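PDB 6G1D: hydrogen peroxide-inducible genes activator from Corynebacterium glutamicum, which acts as a LysR-type transcription factor that senses hydrogen peroxide and probably controls the genes of the peroxide response. Local coordinates for residues L34-Q38 / P39-Q43; Q188-E191 / L192-E196; H140-A143 / L144-D147. The protein carries 1 engineered substitution. One frame throughout, in Å; residues are numbered along the deposited sequence.

Contact 1. Residues L34-Q38 / P39-Q43; sequences LSISQ and PSLSQ
Ser37 caps the helix that runs from residue 38 to 52, and Ser40, three residues on, supplies the amide it holds. Ser40 N donates to Ser37 OG over 3.1 Å, with an N-H...O angle of 159°. The Ser37 hydroxyl gets there because OG stands between its own backbone N and carbonyl carbon (chi1 69°), which swings it over the first turn. The Ser40 hydroxyl lies beside it, the two OG atoms of Ser37 and Ser40 being 3.1 Å apart.

Backbone bonds take up where the cap leaves off. Leu41 N donates to Ser37 O at 3.0 Å, and Ser42 N to Gln38 O at the same distance. Pro39 O is gripped twice, by Gln43 N and by the hydroxyl of Ser42, whose OG lies 2.9 Å away; both donors come from the same face of the carbonyl plane.

The apolar part centres on Leu41. Its CD1 meets CD1 of Leu34 at 3.7 Å, the two side chains crossing at about a right angle, and CD1 of Ile36 at 4.0 Å. Leu41 also reaches Phe27 and Ala30 of helix 27-33 and Thr17 and Ile21 of helix 12-24.

Chemically, then, polar bonds fix where the helix begins, while Leu41 ties this start to the turn of a LysR-type helix-turn-helix, in which helix 38-52 would be the recognition helix.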
loop_
_atom_site.group_PDB
_atom_site.type_symbol
_atom_site.label_atom_id
_atom_site.label_comp_id
_atom_site.label_asym_id
_atom_site.label_seq_id
_atom_site.Cartn_x
_atom_site.Cartn_y
_atom_site.Cartn_z
ATOM N N LEU B 34 -2.995 -26.717 -28.507
ATOM C CA LEU B 34 -1.656 -27.188 -28.896
ATOM C C LEU B 34 -1.535 -27.564 -30.358
ATOM O O LEU B 34 -0.465 -28.004 -30.787
ATOM C CB LEU B 34 -1.270 -28.407 -28.008
ATOM C CG LEU B 34 -1.157 -28.047 -26.483
ATOM C CD1 LEU B 34 -1.079 -29.279 -25.621
ATOM C CD2 LEU B 34 0.056 -27.137 -26.263
ATOM N N SER B 35 -2.603 -27.376 -31.140
ATOM C CA SER B 35 -2.630 -27.733 -32.565
ATOM C C SER B 35 -2.278 -29.205 -32.819
ATOM O O SER B 35 -1.522 -29.518 -33.725
ATOM C CB SER B 35 -1.720 -26.808 -33.378
ATOM O OG SER B 35 -2.033 -25.457 -33.131
ATOM N N ILE B 36 -2.832 -30.098 -32.005
ATOM C CA ILE B 36 -2.667 -31.539 -32.198
ATOM C C ILE B 36 -4.009 -32.213 -32.071
ATOM O O ILE B 36 -4.960 -31.628 -31.568
ATOM C CB ILE B 36 -1.672 -32.157 -31.176
ATOM C CG1 ILE B 36 -2.162 -31.949 -29.721
ATOM C CG2 ILE B 36 -0.277 -31.585 -31.400
ATOM C CD1 ILE B 36 -1.144 -32.420 -28.683
ATOM N N SER B 37 -4.066 -33.460 -32.501
ATOM C CA SER B 37 -5.275 -34.269 -32.365
ATOM C C SER B 37 -5.459 -34.734 -30.924
ATOM O O SER B 37 -4.507 -34.765 -30.149
ATOM C CB SER B 37 -5.157 -35.499 -33.277
ATOM O OG SER B 37 -4.150 -36.379 -32.771
ATOM N N GLN B 38 -6.690 -35.093 -30.571
ATOM C CA GLN B 38 -7.008 -35.654 -29.269
ATOM C C GLN B 38 -6.278 -36.984 -28.977
ATOM O O GLN B 38 -5.803 -37.160 -27.859
ATOM C CB GLN B 38 -8.509 -35.836 -29.085
ATOM C CG GLN B 38 -9.278 -34.560 -28.757
ATOM C CD GLN B 38 -10.510 -34.860 -27.899
ATOM O OE1 GLN B 38 -10.421 -35.596 -26.907
ATOM N NE2 GLN B 38 -11.650 -34.251 -28.241
ATOM N N PRO B 39 -6.187 -37.901 -29.964
ATOM C CA PRO B 39 -5.308 -39.061 -29.755
ATOM C C PRO B 39 -3.841 -38.701 -29.441
ATOM O O PRO B 39 -3.266 -39.301 -28.527
ATOM C CB PRO B 39 -5.415 -39.844 -31.087
ATOM C CG PRO B 39 -6.745 -39.458 -31.662
ATOM C CD PRO B 39 -7.068 -38.076 -31.136
ATOM N N SER B 40 -3.258 -37.727 -30.150
ATOM C CA SER B 40 -1.868 -37.286 -29.875
ATOM C C SER B 40 -1.696 -36.721 -28.474
ATOM O O SER B 40 -0.700 -37.004 -27.784
ATOM C CB SER B 40 -1.394 -36.237 -30.889
ATOM O OG SER B 40 -1.157 -36.856 -32.151
ATOM N N LEU B 41 -2.665 -35.915 -28.059
ATOM C CA LEU B 41 -2.692 -35.349 -26.710
ATOM C C LEU B 41 -2.723 -36.459 -25.677
ATOM O O LEU B 41 -1.945 -36.427 -24.738
ATOM C CB LEU B 41 -3.911 -34.455 -26.531
ATOM C CG LEU B 41 -3.953 -33.670 -25.209
ATOM C CD1 LEU B 41 -3.137 -32.385 -25.241
ATOM C CD2 LEU B 41 -5.425 -33.440 -24.838
ATOM N N SER B 42 -3.646 -37.409 -25.822
ATOM C CA SER B 42 -3.768 -38.506 -24.850
ATOM C C SER B 42 -2.504 -39.392 -24.810
ATOM O O SER B 42 -2.105 -39.795 -23.740
ATOM C CB SER B 42 -5.025 -39.338 -25.127
ATOM O OG SER B 42 -4.836 -40.143 -26.254
ATOM N N GLN B 43 -1.885 -39.648 -25.958
ATOM C CA GLN B 43 -0.611 -40.386 -26.042
ATOM C C GLN B 43 0.518 -39.690 -25.283
ATOM O O GLN B 43 1.260 -40.334 -24.578
ATOM C CB GLN B 43 -0.141 -40.582 -27.501
ATOM C CG GLN B 43 1.146 -41.449 -27.582
ATOM C CD GLN B 43 2.350 -40.881 -28.389
ATOM O OE1 GLN B 43 2.314 -40.879 -29.631
ATOM N NE2 GLN B 43 3.449 -40.469 -27.671
#

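Contact 2. Residues Q188-E191 / L192-E196; sequences QDLE and LSALE
Leu192 opens the 3-10 segment directly after Glu191, whose carbonyl takes the turn's first bond, from Ala194. The Glu191 chain bends at its second torsion (chi2 -70°), and its OE2 is 3.9 Å from Leu192 N. That amide is buried here without a hydrogen-bond partner. The Leu192 side chain packs on Leu216 and Arg219 of helix 208-219.

At Ser193 the hydroxyl lies near Glu191, Ser193 OG being 3.8 Å from Glu191 CB, a van der Waals approach.

Ala194 makes the main contact. Its N donates to Glu191 O over 3.0 Å, an i+3 to i bond, the amide of Ala194 to the carbonyl of Glu191, that starts the 3-10 turn. The donor stands above the carbonyl plane, 52° out of it, and the N-H...O angle is 148°, so the bond is bent. The methyl of Ala194 abuts the end of the same carbonyl, CB 3.2 Å from Glu191 O, and faces back to Leu190, with 4.1 Å between the CB atoms of Ala194 and Leu190.

Leu195 and Glu196 carry the pattern on, their amides bonding to Leu192 O and Ser193 O.

Around this turn, Leu190 lies on Ala270 and Phe272 of strand 267-287 and makes backbone bonds with Asn271 and Asn273. From the 3-10 side, Leu192 and Leu195 both pack on Leu216 of helix 208-219, so the turn links strand and helix.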
loop_
_atom_site.group_PDB
_atom_site.type_symbol
_atom_site.label_atom_id
_atom_site.label_comp_id
_atom_site.label_asym_id
_atom_site.label_seq_id
_atom_site.Cartn_x
_atom_site.Cartn_y
_atom_site.Cartn_z
ATOM N N GLN B 188 5.717 35.177 -24.596
ATOM C CA GLN B 188 6.937 34.472 -24.946
ATOM C C GLN B 188 8.180 35.094 -24.304
ATOM O O GLN B 188 9.314 34.689 -24.622
ATOM C CB GLN B 188 7.083 34.448 -26.477
ATOM C CG GLN B 188 5.907 33.793 -27.206
ATOM C CD GLN B 188 5.616 32.383 -26.762
ATOM O OE1 GLN B 188 6.529 31.592 -26.575
ATOM N NE2 GLN B 188 4.337 32.051 -26.590
ATOM N N ASP B 189 7.983 36.003 -23.362
ATOM C CA ASP B 189 9.094 36.800 -22.818
ATOM C C ASP B 189 9.121 36.820 -21.271
ATOM O O ASP B 189 9.617 37.762 -20.680
ATOM C CB ASP B 189 9.010 38.248 -23.358
ATOM C CG ASP B 189 7.725 38.985 -22.912
ATOM O OD1 ASP B 189 7.651 40.207 -23.176
ATOM O OD2 ASP B 189 6.820 38.375 -22.275
ATOM N N LEU B 190 8.608 35.791 -20.623
ATOM C CA LEU B 190 8.524 35.799 -19.148
ATOM C C LEU B 190 9.929 35.729 -18.559
ATOM O O LEU B 190 10.831 35.104 -19.136
ATOM C CB LEU B 190 7.701 34.619 -18.622
ATOM C CG LEU B 190 6.244 34.493 -19.090
ATOM C CD1 LEU B 190 5.590 33.243 -18.522
ATOM C CD2 LEU B 190 5.437 35.723 -18.807
ATOM N N GLU B 191 10.113 36.389 -17.418
ATOM C CA GLU B 191 11.288 36.211 -16.586
ATOM C C GLU B 191 10.983 35.174 -15.536
ATOM O O GLU B 191 9.832 34.902 -15.279
ATOM C CB GLU B 191 11.657 37.551 -15.927
ATOM C CG GLU B 191 12.252 38.558 -16.895
ATOM C CD GLU B 191 13.650 38.154 -17.349
ATOM O OE1 GLU B 191 14.174 38.814 -18.272
ATOM O OE2 GLU B 191 14.279 37.203 -16.792
ATOM N N LEU B 192 11.993 34.648 -14.869
ATOM C CA LEU B 192 11.794 33.600 -13.883
ATOM C C LEU B 192 10.899 34.072 -12.770
ATOM O O LEU B 192 10.076 33.330 -12.266
ATOM C CB LEU B 192 13.127 33.197 -13.305
ATOM C CG LEU B 192 13.401 31.721 -13.180
ATOM C CD1 LEU B 192 13.219 31.067 -14.522
ATOM C CD2 LEU B 192 14.831 31.576 -12.733
ATOM N N SER B 193 11.101 35.311 -12.369
ATOM C CA SER B 193 10.273 35.948 -11.351
ATOM C C SER B 193 8.754 35.931 -11.633
ATOM O O SER B 193 7.958 36.057 -10.724
ATOM C CB SER B 193 10.745 37.390 -11.133
ATOM O OG SER B 193 10.605 38.152 -12.308
ATOM N N ALA B 194 8.339 35.762 -12.884
ATOM C CA ALA B 194 6.922 35.523 -13.199
ATOM C C ALA B 194 6.314 34.310 -12.464
ATOM O O ALA B 194 5.107 34.230 -12.267
ATOM C CB ALA B 194 6.759 35.352 -14.686
ATOM N N LEU B 195 7.141 33.370 -12.045
ATOM C CA LEU B 195 6.663 32.221 -11.257
ATOM C C LEU B 195 5.978 32.631 -9.938
ATOM O O LEU B 195 5.061 31.950 -9.488
ATOM C CB LEU B 195 7.805 31.245 -11.012
ATOM C CG LEU B 195 8.287 30.503 -12.271
ATOM C CD1 LEU B 195 9.616 29.785 -12.045
ATOM C CD2 LEU B 195 7.238 29.511 -12.768
ATOM N N GLU B 196 6.358 33.777 -9.411
ATOM C CA GLU B 196 5.775 34.310 -8.198
ATOM C C GLU B 196 4.293 34.583 -8.385
ATOM O O GLU B 196 3.517 34.467 -7.465
ATOM C CB GLU B 196 6.482 35.595 -7.809
ATOM C CG GLU B 196 6.653 35.773 -6.315
ATOM C CD GLU B 196 5.339 35.853 -5.576
ATOM O OE1 GLU B 196 5.242 35.316 -4.456
ATOM O OE2 GLU B 196 4.399 36.450 -6.122
#

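Contact 3. Residues H140-A143 / L144-D147; sequences HLLA and LLRD
Leu144, Leu145, Arg146 and Asp147 each donate their backbone N to the carbonyl oxygen four residues earlier, from His140 O through Ala143 O, at 2.9 to 3.0 Å, as in a regular alpha-helix.

Arg146 is the side chain that folds back. Its CG lies between its own backbone N and carbonyl carbon (chi1 77°), pressing CG to 3.0 Å from Ala143 O, and from there the chain runs extended to NE. The guanidinium ends beside Ala143, whose CB lies over one face, 3.9 Å above the plane and offset toward the rim. A water accepts from Arg146 NH1 at 2.8 Å and donates weakly to Leu142 O, bridging the guanidinium to the backbone one turn back. Asp147 OD1 is in a long salt bridge with Arg146 NE at 4.0 Å.

The leucines meet more loosely: CD2 of Leu142 and CD2 of Leu145 are 4.3 Å apart. Leu141 packs on Ile107 and Asp136, Leu144 on Arg233 of the second subunit, and Arg146 on Arg218 of the third.

Helix 138-147 connects strand 129-135 to strand 152-156, which run parallel with strand 100-106 between them: a beta-alpha-beta crossover characteristic of the periplasmic-binding-protein-like fold of LysR substrate-binding domains.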
loop_
_atom_site.group_PDB
_atom_site.type_symbol
_atom_site.label_atom_id
_atom_site.label_comp_id
_atom_site.label_asym_id
_atom_site.label_seq_id
_atom_site.Cartn_x
_atom_site.Cartn_y
_atom_site.Cartn_z
ATOM N N HIS B 140 11.859 4.043 -7.738
ATOM C CA HIS B 140 11.511 2.644 -8.063
ATOM C C HIS B 140 12.308 2.125 -9.251
ATOM O O HIS B 140 12.771 0.989 -9.211
ATOM C CB HIS B 140 10.026 2.459 -8.340
ATOM C CG HIS B 140 9.160 2.844 -7.190
ATOM N ND1 HIS B 140 8.848 1.989 -6.145
ATOM C CD2 HIS B 140 8.518 4.006 -6.939
ATOM C CE1 HIS B 140 8.069 2.624 -5.291
ATOM N NE2 HIS B 140 7.845 3.844 -5.754
ATOM N N LEU B 141 12.484 2.951 -10.293
ATOM C CA LEU B 141 13.285 2.529 -11.439
ATOM C C LEU B 141 14.722 2.228 -11.022
ATOM O O LEU B 141 15.269 1.242 -11.465
ATOM C CB LEU B 141 13.280 3.561 -12.583
ATOM C CG LEU B 141 11.927 3.853 -13.211
ATOM C CD1 LEU B 141 12.134 4.930 -14.281
ATOM C CD2 LEU B 141 11.253 2.624 -13.772
ATOM N N LEU B 142 15.322 3.039 -10.156
ATOM C CA LEU B 142 16.694 2.753 -9.710
ATOM C C LEU B 142 16.781 1.459 -8.915
ATOM O O LEU B 142 17.747 0.718 -9.081
ATOM C CB LEU B 142 17.280 3.919 -8.906
ATOM C CG LEU B 142 17.595 5.154 -9.777
ATOM C CD1 LEU B 142 17.832 6.349 -8.861
ATOM C CD2 LEU B 142 18.781 4.895 -10.745
ATOM N N ALA B 143 15.764 1.157 -8.116
ATOM C CA ALA B 143 15.737 -0.111 -7.360
ATOM C C ALA B 143 15.596 -1.326 -8.315
ATOM O O ALA B 143 16.291 -2.337 -8.151
ATOM C CB ALA B 143 14.626 -0.103 -6.313
ATOM N N LEU B 144 14.730 -1.195 -9.316
ATOM C CA LEU B 144 14.545 -2.243 -10.318
ATOM C C LEU B 144 15.841 -2.456 -11.129
ATOM O O LEU B 144 16.191 -3.581 -11.465
ATOM C CB LEU B 144 13.362 -1.921 -11.267
ATOM C CG LEU B 144 11.960 -1.921 -10.573
ATOM C CD1 LEU B 144 10.927 -1.176 -11.424
ATOM C CD2 LEU B 144 11.431 -3.319 -10.188
ATOM N N LEU B 145 16.547 -1.374 -11.438
ATOM C CA LEU B 145 17.832 -1.459 -12.144
ATOM C C LEU B 145 18.851 -2.207 -11.310
ATOM O O LEU B 145 19.541 -3.069 -11.823
ATOM C CB LEU B 145 18.373 -0.046 -12.454
ATOM C CG LEU B 145 19.211 0.340 -13.693
ATOM C CD1 LEU B 145 18.731 -0.261 -14.999
ATOM C CD2 LEU B 145 19.261 1.851 -13.805
ATOM N N ARG B 146 18.954 -1.858 -10.030
ATOM C CA ARG B 146 19.906 -2.525 -9.145
ATOM C C ARG B 146 19.598 -4.019 -9.024
ATOM O O ARG B 146 20.530 -4.805 -9.017
ATOM C CB ARG B 146 20.008 -1.823 -7.785
ATOM C CG ARG B 146 18.934 -2.003 -6.758
ATOM C CD ARG B 146 19.470 -1.860 -5.325
ATOM N NE ARG B 146 18.338 -1.792 -4.405
ATOM C CZ ARG B 146 17.787 -0.681 -3.886
ATOM N NH1 ARG B 146 18.261 0.543 -4.152
ATOM N NH2 ARG B 146 16.717 -0.797 -3.094
ATOM N N ASP B 147 18.314 -4.398 -8.986
ATOM C CA ASP B 147 17.909 -5.818 -8.837
ATOM C C ASP B 147 17.911 -6.592 -10.155
ATOM O O ASP B 147 17.692 -7.802 -10.158
ATOM C CB ASP B 147 16.481 -5.949 -8.266
ATOM C CG ASP B 147 16.318 -5.322 -6.886
ATOM O OD1 ASP B 147 17.315 -5.237 -6.127
ATOM O OD2 ASP B 147 15.181 -4.889 -6.586
HETATM O O HOH W 1 19.497 1.458 -6.437
#

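How the contacts relate
The three contacts are local, and each shapes a different part of the chain. Contact 1 belongs to the helix-turn-helix region, contacts 2 and 3 to the LysR substrate-binding region. Contacts 1 and 2 lie on opposite sides of the chain's centre, about 72 Å apart centre to centre; contact 3 is much nearer the middle, its centre about 44 Å from that of contact 1 and about 37 Å from that of contact 2. No two touch: even contacts 2 and 3 keep about 25 Å between nearest atoms. Contact 3 alone meets other subunits of the assembly, so it bears on quaternary packing, whereas contact 1 shapes the probable DNA-reading element.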